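Local coordinates for heme utilization carrier protein (Escherichia coli O157:H7, PDB 6U9J), which probably binds heme or its anaerobic breakdown product anaerobilin and carries it through the cytosol as part of bacterial heme utilisation, at residues Y22-T25 and L26-V30. Sequence-based numbering, arbitrary orientation.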
# COMPACT_ATOMS: atom_id res chain seq x y z
N TYR A 22 22.38 8.62 -9.15
CA TYR A 22 23.68 8.36 -8.55
C TYR A 22 23.98 6.87 -8.41
O TYR A 22 25.03 6.52 -7.87
CB TYR A 22 23.78 9.04 -7.19
CG TYR A 22 24.53 10.35 -7.21
CD1 TYR A 22 23.88 11.53 -7.54
CD2 TYR A 22 25.88 10.40 -6.91
CE1 TYR A 22 24.56 12.74 -7.57
CE2 TYR A 22 26.57 11.60 -6.93
CZ TYR A 22 25.91 12.76 -7.26
OH TYR A 22 26.59 13.96 -7.29
N ASN A 23 23.08 6.00 -8.86
CA ASN A 23 23.28 4.55 -8.80
C ASN A 23 23.68 4.10 -7.39
O ASN A 23 24.63 3.34 -7.19
CB ASN A 23 24.33 4.11 -9.84
CG ASN A 23 23.91 4.44 -11.26
OD1 ASN A 23 23.06 3.77 -11.84
ND2 ASN A 23 24.53 5.47 -11.84
N THR A 24 22.93 4.59 -6.40
CA THR A 24 23.14 4.21 -5.01
C THR A 24 21.76 3.99 -4.37
O THR A 24 20.74 3.96 -5.06
CB THR A 24 23.99 5.26 -4.28
OG1 THR A 24 24.43 4.74 -3.02
CG2 THR A 24 23.21 6.55 -4.07
N THR A 25 21.74 3.81 -3.05
CA THR A 25 20.50 3.54 -2.33
C THR A 25 19.86 4.82 -1.82
O THR A 25 20.54 5.82 -1.57
CB THR A 25 20.75 2.60 -1.15
OG1 THR A 25 21.46 3.29 -0.12
CG2 THR A 25 21.57 1.39 -1.61
N LEU A 26 18.54 4.77 -1.65
CA LEU A 26 17.83 5.90 -1.05
C LEU A 26 18.36 6.22 0.34
O LEU A 26 18.44 7.40 0.72
CB LEU A 26 16.33 5.61 -1.00
CG LEU A 26 15.43 6.68 -0.38
CD1 LEU A 26 15.46 7.96 -1.22
CD2 LEU A 26 14.01 6.15 -0.25
N LEU A 27 18.73 5.20 1.12
CA LEU A 27 19.28 5.48 2.45
C LEU A 27 20.56 6.31 2.36
O LEU A 27 20.74 7.26 3.12
CB LEU A 27 19.54 4.18 3.21
CG LEU A 27 20.15 4.37 4.60
CD1 LEU A 27 19.28 5.28 5.48
CD2 LEU A 27 20.36 3.02 5.27
N GLU A 28 21.46 5.96 1.44
CA GLU A 28 22.69 6.73 1.33
C GLU A 28 22.41 8.17 0.92
O GLU A 28 23.07 9.09 1.41
CB GLU A 28 23.66 6.07 0.36
CG GLU A 28 25.09 6.58 0.50
CD GLU A 28 25.71 6.21 1.84
OE1 GLU A 28 26.49 7.02 2.39
OE2 GLU A 28 25.41 5.10 2.35
N VAL A 29 21.43 8.39 0.05
CA VAL A 29 21.03 9.76 -0.29
C VAL A 29 20.51 10.48 0.95
O VAL A 29 20.89 11.62 1.24
CB VAL A 29 19.98 9.75 -1.41
CG1 VAL A 29 19.40 11.16 -1.62
CG2 VAL A 29 20.58 9.20 -2.69
N VAL A 30 19.63 9.82 1.70
CA VAL A 30 19.03 10.47 2.86
C VAL A 30 20.09 10.84 3.89
O VAL A 30 20.00 11.90 4.53
CB VAL A 30 17.93 9.56 3.45
CG1 VAL A 30 17.58 10.01 4.86
CG2 VAL A 30 16.69 9.61 2.56
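T25 caps the amino end of helix 26-31 through its side chain: OG1 accepts the backbone N-H of E28 over 3.1 Å, in a bond that is nearly straight (162° at the hydrogen). A chi1 of 72° tucks the hydroxyl between the backbone N and the carbonyl carbon of its own residue, and from there it reaches forward over the first turn. The carbonyl of the same residue opens the helical bonding pattern, V29 N donating to T25 O at 3.2 Å. One threonine thus satisfies two successive amides near the start of the helix, those of E28 and V29, one with its side chain and one with its backbone. The next bond of the series follows directly, from V30 N to L26 O.

Outside these bonds the contacts are van der Waals. CB of E28 packs 3.6 Å from T25 OG1 and 3.7 Å from T24 OG1, the T24 and E28 side chains crossing at about a right angle. Beyond CB the glutamate chain bends at chi2 and carries its carboxylate away from the loop. The other branch of T24, the methyl CG2, meets CG2 of V29 at 4.0 Å, while the same valine methyl also lies 3.6 Å from T25 O, partly covering the bonded carbonyl. V29 continues from here onto V18 and A19 of helix 15-22, whereas L26 and L27 both reach F122 of strand 114-122.

N23, with its positive phi, ends helix 15-22 in a Schellman motif, and two residues later T25 is the N-cap of helix 26-31. The arrangement is a short loop linking two helices, with a Schellman motif at one end and a threonine N-cap at the other, in the N-terminal part of the ChuX chain, beside the larger, six-stranded antiparallel sheet.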